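Local coordinates for protein exopolygalacturonate lyase (PDB 5A29) that probably cleaves pectic polygalacturonate by beta-elimination, as a manganese-binding member of polysaccharide lyase family 2, at residues Glu70-Tyr73 / Arg77-Thr80; His133-Leu138 / Gly547-Glu552; Phe471-Leu476 / Leu486-Ala491. All coordinates share one frame; numbering follows the deposited sequence.

Contacts 1 and 2 touch each other and both reach one small antiparallel sheet, in which strands 78-82 and 135-137 are neighbours. Contact 1 is a partly buried hairpin at the edge of this sheet, joined by backbone hydrogen bonds and by an arginine lying along a tyrosine. Contact 2 is buried. It brings chain parts far apart in sequence together at the manganese ion, through a histidine-carbonyl bond and a water. Trp71 links the two, packing on Ile549 and probably bonding to Glu552 O through NE1; Thr80 and Leu138 probably add a backbone bond. Contact 3, also buried, is plain alanine and phenylalanine packing between consecutive helices, about 14 Å from contact 2 by nearest atoms.

Contact 1: residues Glu70-Tyr73 / Arg77-Thr80; sequences EWIY and RTAT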
loop_
_atom_site.group_PDB
_atom_site.type_symbol
_atom_site.label_atom_id
_atom_site.label_comp_id
_atom_site.label_asym_id
_atom_site.label_seq_id
_atom_site.Cartn_x
_atom_site.Cartn_y
_atom_site.Cartn_z
ATOM N N GLU A 70 10.027 -3.412 -20.719
ATOM C CA GLU A 70 11.471 -3.308 -20.561
ATOM C C GLU A 70 11.889 -2.065 -19.787
ATOM O O GLU A 70 11.375 -0.990 -20.017
ATOM C CB GLU A 70 12.122 -3.209 -21.979
ATOM C CG GLU A 70 12.012 -4.504 -22.737
ATOM C CD GLU A 70 12.573 -4.398 -24.159
ATOM O OE1 GLU A 70 12.720 -3.277 -24.697
ATOM O OE2 GLU A 70 12.882 -5.451 -24.715
ATOM N N TRP A 71 12.873 -2.215 -18.905
ATOM C CA TRP A 71 13.584 -1.008 -18.405
ATOM C C TRP A 71 14.579 -0.592 -19.491
ATOM O O TRP A 71 15.275 -1.470 -20.024
ATOM C CB TRP A 71 14.389 -1.348 -17.119
ATOM C CG TRP A 71 14.863 -0.087 -16.425
ATOM C CD1 TRP A 71 16.073 0.509 -16.560
ATOM C CD2 TRP A 71 14.088 0.750 -15.531
ATOM N NE1 TRP A 71 16.109 1.691 -15.817
ATOM C CE2 TRP A 71 14.913 1.845 -15.162
ATOM C CE3 TRP A 71 12.778 0.667 -15.001
ATOM C CZ2 TRP A 71 14.492 2.844 -14.294
ATOM C CZ3 TRP A 71 12.349 1.672 -14.114
ATOM C CH2 TRP A 71 13.212 2.734 -13.755
ATOM N N ILE A 72 14.634 0.705 -19.799
ATOM C CA ILE A 72 15.628 1.239 -20.718
ATOM C C ILE A 72 16.668 2.036 -19.930
ATOM O O ILE A 72 16.342 3.071 -19.339
ATOM C CB ILE A 72 14.978 2.164 -21.745
ATOM C CG1 ILE A 72 13.979 1.342 -22.581
ATOM C CG2 ILE A 72 16.059 2.782 -22.670
ATOM C CD1 ILE A 72 13.085 2.229 -23.426
ATOM N N TYR A 73 17.909 1.563 -19.936
ATOM C CA TYR A 73 19.004 2.303 -19.280
ATOM C C TYR A 73 19.516 3.543 -20.026
ATOM O O TYR A 73 19.267 3.685 -21.212
ATOM C CB TYR A 73 20.168 1.369 -19.013
ATOM C CG TYR A 73 19.826 0.378 -17.962
ATOM C CD1 TYR A 73 20.054 0.668 -16.613
ATOM C CD2 TYR A 73 19.317 -0.871 -18.293
ATOM C CE1 TYR A 73 19.813 -0.273 -15.632
ATOM C CE2 TYR A 73 19.036 -1.815 -17.308
ATOM C CZ TYR A 73 19.261 -1.476 -15.977
ATOM O OH TYR A 73 19.017 -2.379 -14.988
ATOM N N ARG A 77 20.814 0.265 -23.347
ATOM C CA ARG A 77 20.567 -1.143 -23.050
ATOM C C ARG A 77 19.147 -1.316 -22.455
ATOM O O ARG A 77 18.636 -0.421 -21.755
ATOM C CB ARG A 77 21.576 -1.678 -22.052
ATOM C CG ARG A 77 21.490 -3.174 -21.828
ATOM C CD ARG A 77 22.564 -3.754 -20.920
ATOM N NE ARG A 77 22.387 -3.472 -19.491
ATOM C CZ ARG A 77 21.708 -4.229 -18.611
ATOM N NH1 ARG A 77 21.056 -5.324 -18.967
ATOM N NH2 ARG A 77 21.656 -3.863 -17.347
ATOM N N THR A 78 18.498 -2.417 -22.813
ATOM C CA THR A 78 17.131 -2.706 -22.315
ATOM C C THR A 78 17.164 -4.006 -21.538
ATOM O O THR A 78 17.964 -4.913 -21.845
ATOM C CB THR A 78 16.075 -2.815 -23.418
ATOM O OG1 THR A 78 16.435 -3.871 -24.302
ATOM C CG2 THR A 78 15.913 -1.499 -24.176
ATOM N N ALA A 79 16.388 -4.050 -20.448
ATOM C CA ALA A 79 16.261 -5.286 -19.691
ATOM C C ALA A 79 14.775 -5.545 -19.415
ATOM O O ALA A 79 14.070 -4.692 -18.886
ATOM C CB ALA A 79 17.066 -5.252 -18.394
ATOM N N THR A 80 14.336 -6.729 -19.788
ATOM C CA THR A 80 12.960 -7.127 -19.546
ATOM C C THR A 80 12.763 -7.327 -18.042
ATOM O O THR A 80 13.507 -8.092 -17.427
ATOM C CB THR A 80 12.670 -8.455 -20.286
ATOM O OG1 THR A 80 12.871 -8.206 -21.691
ATOM C CG2 THR A 80 11.207 -8.829 -20.096
HETATM O O HOH W 1 14.967 -6.131 -23.377
#
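Trp71 and Ala79 form the central hydrogen-bonded pair of an antiparallel beta hairpin made by strands 70-72 and 78-82. Their backbones exchange two bonds. Trp71 N donates to Ala79 O and Ala79 N donates to Trp71 O, each at 2.8 Å. A third bond, from Tyr73 N to Arg77 O, closes the hairpin next to its turn. Glu70 with Thr80 and Ile72 with Thr78 are the non-hydrogen-bonded pairs, where CA-H groups meet carbonyl oxygens.

The two faces differ. The tight part is made by buried Trp71 and Ala79 with the inner side of Tyr73. Trp71 CD1 sits 3.7 Å above the plane of the Tyr73 ring, over its centre, while the far end of the indole leads away from the hairpin onto Phe135 and Ile549. Trp71 NE1 is satisfied by Glu552 O. Ala79 CB lies at the edge of the Tyr73 ring, near its plane. Arg77, at the exposed rim, runs beside the same ring, pointing the same way. Its chain is extended as far as CD and then bends (chi3 75°), which lays the guanidinium nearly parallel to the tyrosine, with the planes 19° apart. One guanidinium face looks onto Tyr73 CD2 and CE2. A salt bridge from NH2 to Glu144 holds the group from outside the hairpin.

The face of Glu70, Ile72 and Thr78 is looser and partly open to solvent. Ile72 CG1 and Thr78 CG2 lie side by side, 3.8 Å apart. Glu70 reaches over the neighbouring strand, bringing OE1 to 3.6 Å from Thr78 CB. Thr80 on this face is buried, and its hydroxyl has its main partner in Asp139. A water joins the two residues at this end through weak bonds: it donates to Glu70 OE2 at 2.6 Å and to Thr80 OG1 at 3.4 Å.

Contact 2: residues His133-Leu138 / Gly547-Glu552; sequences HRFVNL and GYIHGE. With MN (manganese (II) ion), chain C.
His133 has CG anti to its carbonyl carbon (chi1 -67°), and His550 has CG anti to its backbone N (chi1 -175°); these torsions bring the two imidazoles rim to rim beside the manganese ion of this family 2 lyase, with both histidines buried. The ring centroids are 5.5 Å apart and neither ring covers the face of the other. The nearest side-chain atoms are His133 CE1 and His550 ND1.

The two nitrogens of His133 have separate tasks. NE2 binds the manganese ion at 2.1 Å. ND1 donates to the main-chain O of His550 at 2.9 Å, with an N-H...O angle of 145°. The oxygen lies almost in the imidazole plane, at the ring edge. Seen from the acceptor, the donor is tilted from the carbonyl plane. Together with the metal bond, this bond holds the ring's rotation and probably helps to aim NE2 at the metal. His550 O is thus a second-shell group of the site.

His550 also reaches the metal shell through its side chain. Water 2 coordinates the manganese ion at 2.3 Å and lies 2.8 Å from His550 ND1. The other ring nitrogen, NE2, is hydrogen-bonded to Asn558, and Tyr560 stacks on the ring. Four further atoms from elsewhere complete the metal shell, with Glu154 and His196 among the residues that supply them. Tyr548 OH bonds to Glu154 and so adds another second-shell link from the 547-552 segment.

Beyond the polar part, the contact continues as apolar packing. Phe135 lies on the sheet strand 135-137 and Ile549 on the loop leading to strand 552-553. Their side chains cross at about a right angle, and both Ile549 CD1 and Ile549 CG2 come to 4.1 Å from Phe135 CD2.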
loop_
_atom_site.group_PDB
_atom_site.type_symbol
_atom_site.label_atom_id
_atom_site.label_comp_id
_atom_site.label_asym_id
_atom_site.label_seq_id
_atom_site.Cartn_x
_atom_site.Cartn_y
_atom_site.Cartn_z
ATOM N N HIS A 133 14.415 -0.905 -6.137
ATOM C CA HIS A 133 15.753 -0.616 -6.754
ATOM C C HIS A 133 16.438 -1.905 -7.094
ATOM O O HIS A 133 17.676 -1.925 -7.252
ATOM C CB HIS A 133 16.665 0.146 -5.768
ATOM C CG HIS A 133 16.232 1.538 -5.433
ATOM N ND1 HIS A 133 15.873 2.473 -6.369
ATOM C CD2 HIS A 133 16.136 2.157 -4.234
ATOM C CE1 HIS A 133 15.570 3.620 -5.766
ATOM N NE2 HIS A 133 15.724 3.449 -4.465
ATOM N N ARG A 134 15.685 -3.017 -7.212
ATOM C CA ARG A 134 16.311 -4.256 -7.665
ATOM C C ARG A 134 15.284 -5.171 -8.362
ATOM O O ARG A 134 14.203 -5.396 -7.836
ATOM C CB ARG A 134 16.885 -5.085 -6.492
ATOM C CG ARG A 134 18.101 -5.946 -6.902
ATOM C CD ARG A 134 19.311 -5.013 -7.033
ATOM N NE ARG A 134 20.468 -5.557 -7.767
ATOM C CZ ARG A 134 21.343 -6.368 -7.213
ATOM N NH1 ARG A 134 21.126 -6.796 -5.972
ATOM N NH2 ARG A 134 22.405 -6.785 -7.903
ATOM N N PHE A 135 15.675 -5.822 -9.458
ATOM C CA PHE A 135 14.779 -6.805 -10.073
ATOM C C PHE A 135 15.590 -7.831 -10.881
ATOM O O PHE A 135 16.805 -7.693 -11.022
ATOM C CB PHE A 135 13.695 -6.100 -10.938
ATOM C CG PHE A 135 14.219 -5.387 -12.175
ATOM C CD1 PHE A 135 14.399 -6.084 -13.392
ATOM C CD2 PHE A 135 14.487 -4.028 -12.152
ATOM C CE1 PHE A 135 14.835 -5.437 -14.557
ATOM C CE2 PHE A 135 14.950 -3.366 -13.311
ATOM C CZ PHE A 135 15.130 -4.066 -14.512
ATOM N N VAL A 136 14.908 -8.829 -11.434
ATOM C CA VAL A 136 15.571 -9.901 -12.217
ATOM C C VAL A 136 15.327 -9.669 -13.731
ATOM O O VAL A 136 14.207 -9.339 -14.135
ATOM C CB VAL A 136 15.059 -11.260 -11.781
ATOM C CG1 VAL A 136 15.803 -12.390 -12.552
ATOM C CG2 VAL A 136 15.338 -11.465 -10.287
ATOM N N ASN A 137 16.392 -9.711 -14.548
ATOM C CA ASN A 137 16.265 -9.678 -16.016
ATOM C C ASN A 137 15.502 -10.942 -16.464
ATOM O O ASN A 137 15.970 -12.077 -16.251
ATOM C CB ASN A 137 17.667 -9.620 -16.698
ATOM C CG ASN A 137 17.579 -9.285 -18.190
ATOM O OD1 ASN A 137 16.828 -9.926 -18.937
ATOM N ND2 ASN A 137 18.274 -8.239 -18.609
ATOM N N LEU A 138 14.290 -10.778 -17.043
ATOM C CA LEU A 138 13.453 -11.981 -17.339
ATOM C C LEU A 138 14.117 -12.918 -18.422
ATOM O O LEU A 138 13.957 -14.164 -18.411
ATOM C CB LEU A 138 12.050 -11.528 -17.859
ATOM C CG LEU A 138 11.008 -12.650 -18.045
ATOM C CD1 LEU A 138 10.458 -13.222 -16.750
ATOM C CD2 LEU A 138 9.824 -12.128 -18.873
ATOM N N GLY A 547 3.560 -1.813 -5.806
ATOM C CA GLY A 547 5.012 -1.751 -6.059
ATOM C C GLY A 547 5.332 -0.744 -7.159
ATOM O O GLY A 547 4.419 -0.110 -7.713
ATOM N N TYR A 548 6.637 -0.498 -7.382
ATOM C CA TYR A 548 7.121 0.471 -8.386
ATOM C C TYR A 548 8.640 0.155 -8.504
ATOM O O TYR A 548 9.191 -0.667 -7.703
ATOM C CB TYR A 548 6.912 1.961 -8.001
ATOM C CG TYR A 548 7.673 2.304 -6.740
ATOM C CD1 TYR A 548 7.097 2.045 -5.484
ATOM C CD2 TYR A 548 9.041 2.723 -6.784
ATOM C CE1 TYR A 548 7.791 2.266 -4.300
ATOM C CE2 TYR A 548 9.765 2.901 -5.595
ATOM C CZ TYR A 548 9.128 2.683 -4.357
ATOM O OH TYR A 548 9.798 2.921 -3.153
ATOM N N ILE A 549 9.270 0.728 -9.545
ATOM C CA ILE A 549 10.719 0.612 -9.735
ATOM C C ILE A 549 11.196 2.030 -9.965
ATOM O O ILE A 549 10.564 2.784 -10.705
ATOM C CB ILE A 549 11.072 -0.305 -10.952
ATOM C CG1 ILE A 549 10.387 -1.664 -10.724
ATOM C CG2 ILE A 549 12.610 -0.486 -11.125
ATOM C CD1 ILE A 549 10.632 -2.703 -11.814
ATOM N N HIS A 550 12.319 2.376 -9.327
ATOM C CA HIS A 550 12.813 3.725 -9.357
ATOM C C HIS A 550 14.318 3.682 -9.745
ATOM O O HIS A 550 15.100 2.963 -9.112
ATOM C CB HIS A 550 12.679 4.311 -7.960
ATOM C CG HIS A 550 13.055 5.751 -7.878
ATOM N ND1 HIS A 550 13.605 6.316 -6.736
ATOM C CD2 HIS A 550 12.996 6.739 -8.801
ATOM C CE1 HIS A 550 13.853 7.595 -6.966
ATOM N NE2 HIS A 550 13.486 7.881 -8.210
ATOM N N GLY A 551 14.693 4.453 -10.749
ATOM C CA GLY A 551 16.124 4.574 -11.129
ATOM C C GLY A 551 16.228 5.517 -12.309
ATOM O O GLY A 551 15.391 6.425 -12.469
ATOM N N GLU A 552 17.262 5.322 -13.140
ATOM C CA GLU A 552 17.438 6.180 -14.332
ATOM C C GLU A 552 16.834 5.445 -15.543
ATOM O O GLU A 552 17.202 4.307 -15.836
ATOM C CB GLU A 552 18.949 6.477 -14.616
ATOM C CG GLU A 552 19.680 7.282 -13.530
ATOM C CD GLU A 552 20.221 6.437 -12.353
ATOM O OE1 GLU A 552 20.736 5.288 -12.536
ATOM O OE2 GLU A 552 20.158 6.950 -11.205
HETATM MN MN MN C . 15.062 4.738 -2.916
HETATM O O HOH W 2 13.271 5.246 -4.199
#

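Contact 3: residues Phe471-Leu476 / Leu486-Ala491; sequences FSAIEL and LEFARA. With EDO (1,2-ethanediol), chain F.
Ala473 on helix 467-480 and Ala489 on helix 484-500 face each other where the two helices bring their CA atoms to 5.9 Å. Each helix keeps its own backbone bonds, such as Glu475 N to Phe471 O at 3.0 Å, and no hydrogen bond passes between the segments.

The contact rests on three buried side chains. Ala473 CB points at the other helix and meets two partners there. One is Ala489 CB, methyl to methyl, at 3.9 Å. The other is Phe488 CD2, at 3.8 Å. Phe488 has CG anti to its backbone N (chi1 176°), and its ring takes the alanine methyl at the edge, in the ring plane. The same ring also meets Trp445, on which the side chains of Ser472 and Leu476 also pack. The small alanines allow the close approach of the backbones.

The first helix is polar on another side. Glu475 bends at chi2 (-74°), and its carboxylate forms salt bridges with Arg422 and Arg425. A molecule of 1,2-ethanediol, probably from the crystallisation liquor, donates from O1 to Glu475 OE2 at 2.7 Å. Its carbon C1 lies at the edge of the Phe471 ring. Phe471 and Ile474 in turn pack on helix 521-532.

The pair lies away from the metal and tartrate sites. It is plain packing between consecutive helices joined by a short link, consistent with the alpha/alpha barrel of family 2 polysaccharide lyases.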
loop_
_atom_site.group_PDB
_atom_site.type_symbol
_atom_site.label_atom_id
_atom_site.label_comp_id
_atom_site.label_asym_id
_atom_site.label_seq_id
_atom_site.Cartn_x
_atom_site.Cartn_y
_atom_site.Cartn_z
ATOM N N PHE A 471 -15.060 -3.977 -3.245
ATOM C CA PHE A 471 -14.641 -4.435 -1.901
ATOM C C PHE A 471 -15.558 -3.796 -0.865
ATOM O O PHE A 471 -15.815 -4.387 0.208
ATOM C CB PHE A 471 -13.195 -4.019 -1.568
ATOM C CG PHE A 471 -12.142 -4.789 -2.345
ATOM C CD1 PHE A 471 -12.096 -6.180 -2.345
ATOM C CD2 PHE A 471 -11.180 -4.092 -3.102
ATOM C CE1 PHE A 471 -11.090 -6.873 -3.077
ATOM C CE2 PHE A 471 -10.184 -4.785 -3.810
ATOM C CZ PHE A 471 -10.121 -6.199 -3.784
ATOM N N SER A 472 -15.938 -2.548 -1.087
ATOM C CA SER A 472 -16.746 -1.857 -0.075
ATOM C C SER A 472 -18.166 -2.468 -0.043
ATOM O O SER A 472 -18.802 -2.593 1.010
ATOM C CB SER A 472 -16.877 -0.375 -0.437
ATOM O OG SER A 472 -15.593 0.267 -0.213
ATOM N N ALA A 473 -18.733 -2.690 -1.223
ATOM C CA ALA A 473 -20.110 -3.285 -1.269
ATOM C C ALA A 473 -20.139 -4.672 -0.618
ATOM O O ALA A 473 -21.126 -5.053 0.051
ATOM C CB ALA A 473 -20.616 -3.299 -2.750
ATOM N N ILE A 474 -19.089 -5.477 -0.837
ATOM C CA ILE A 474 -18.980 -6.743 -0.169
ATOM C C ILE A 474 -18.892 -6.584 1.352
ATOM O O ILE A 474 -19.528 -7.344 2.101
ATOM C CB ILE A 474 -17.786 -7.547 -0.726
ATOM C CG1 ILE A 474 -18.042 -7.910 -2.220
ATOM C CG2 ILE A 474 -17.455 -8.780 0.156
ATOM C CD1 ILE A 474 -16.710 -8.297 -2.917
ATOM N N GLU A 475 -18.063 -5.634 1.833
ATOM C CA GLU A 475 -18.088 -5.382 3.315
ATOM C C GLU A 475 -19.479 -5.011 3.817
ATOM O O GLU A 475 -19.922 -5.481 4.871
ATOM C CB GLU A 475 -17.132 -4.234 3.708
ATOM C CG GLU A 475 -15.718 -4.561 3.426
ATOM C CD GLU A 475 -15.107 -5.566 4.409
ATOM O OE1 GLU A 475 -15.640 -5.734 5.545
ATOM O OE2 GLU A 475 -14.050 -6.116 4.030
ATOM N N LEU A 476 -20.204 -4.197 3.079
ATOM C CA LEU A 476 -21.485 -3.827 3.581
ATOM C C LEU A 476 -22.471 -5.002 3.519
ATOM O O LEU A 476 -23.335 -5.141 4.371
ATOM C CB LEU A 476 -22.104 -2.675 2.753
ATOM C CG LEU A 476 -21.550 -1.341 3.298
ATOM C CD1 LEU A 476 -21.662 -0.292 2.224
ATOM C CD2 LEU A 476 -22.406 -0.909 4.530
ATOM N N LEU A 486 -25.455 -6.910 -2.957
ATOM C CA LEU A 486 -24.917 -7.836 -3.984
ATOM C C LEU A 486 -25.462 -7.494 -5.363
ATOM O O LEU A 486 -24.762 -7.710 -6.348
ATOM C CB LEU A 486 -25.304 -9.281 -3.666
ATOM C CG LEU A 486 -24.631 -9.810 -2.402
ATOM C CD1 LEU A 486 -24.952 -11.300 -2.291
ATOM C CD2 LEU A 486 -23.140 -9.587 -2.467
ATOM N N GLU A 487 -26.716 -7.079 -5.438
ATOM C CA GLU A 487 -27.264 -6.525 -6.708
ATOM C C GLU A 487 -26.417 -5.358 -7.222
ATOM O O GLU A 487 -26.034 -5.265 -8.399
ATOM C CB GLU A 487 -28.698 -6.027 -6.517
ATOM C CG GLU A 487 -29.341 -5.561 -7.823
ATOM C CD GLU A 487 -30.849 -5.266 -7.732
ATOM O OE1 GLU A 487 -31.451 -5.417 -6.638
ATOM O OE2 GLU A 487 -31.426 -4.809 -8.752
ATOM N N PHE A 488 -26.163 -4.426 -6.294
ATOM C CA PHE A 488 -25.326 -3.257 -6.570
ATOM C C PHE A 488 -23.913 -3.651 -7.012
ATOM O O PHE A 488 -23.398 -3.113 -8.017
ATOM C CB PHE A 488 -25.282 -2.372 -5.305
ATOM C CG PHE A 488 -24.359 -1.170 -5.427
ATOM C CD1 PHE A 488 -24.785 -0.041 -6.075
ATOM C CD2 PHE A 488 -23.092 -1.190 -4.782
ATOM C CE1 PHE A 488 -23.985 1.107 -6.150
ATOM C CE2 PHE A 488 -22.254 -0.061 -4.868
ATOM C CZ PHE A 488 -22.698 1.087 -5.541
ATOM N N ALA A 489 -23.295 -4.596 -6.296
ATOM C CA ALA A 489 -21.934 -4.964 -6.625
ATOM C C ALA A 489 -21.895 -5.680 -7.991
ATOM O O ALA A 489 -20.956 -5.521 -8.748
ATOM C CB ALA A 489 -21.398 -5.899 -5.568
ATOM N N ARG A 490 -22.853 -6.536 -8.253
ATOM C CA ARG A 490 -22.893 -7.242 -9.557
ATOM C C ARG A 490 -22.987 -6.233 -10.720
ATOM O O ARG A 490 -22.236 -6.366 -11.713
ATOM C CB ARG A 490 -24.148 -8.171 -9.635
ATOM C CG ARG A 490 -23.939 -9.475 -8.911
ATOM C CD ARG A 490 -25.309 -10.191 -8.831
ATOM N NE ARG A 490 -25.174 -11.616 -8.981
ATOM C CZ ARG A 490 -25.942 -12.520 -8.354
ATOM N NH1 ARG A 490 -26.890 -12.139 -7.495
ATOM N NH2 ARG A 490 -25.753 -13.814 -8.588
ATOM N N ALA A 491 -23.868 -5.242 -10.604
ATOM C CA ALA A 491 -23.995 -4.250 -11.648
ATOM C C ALA A 491 -22.689 -3.455 -11.815
ATOM O O ALA A 491 -22.212 -3.197 -12.942
ATOM C CB ALA A 491 -25.126 -3.304 -11.314
HETATM C C1 EDO F . -14.083 -6.951 0.706
HETATM O O1 EDO F . -13.343 -5.996 1.455
HETATM C C2 EDO F . -13.707 -8.340 1.221
HETATM O O2 EDO F . -14.263 -8.480 2.537
#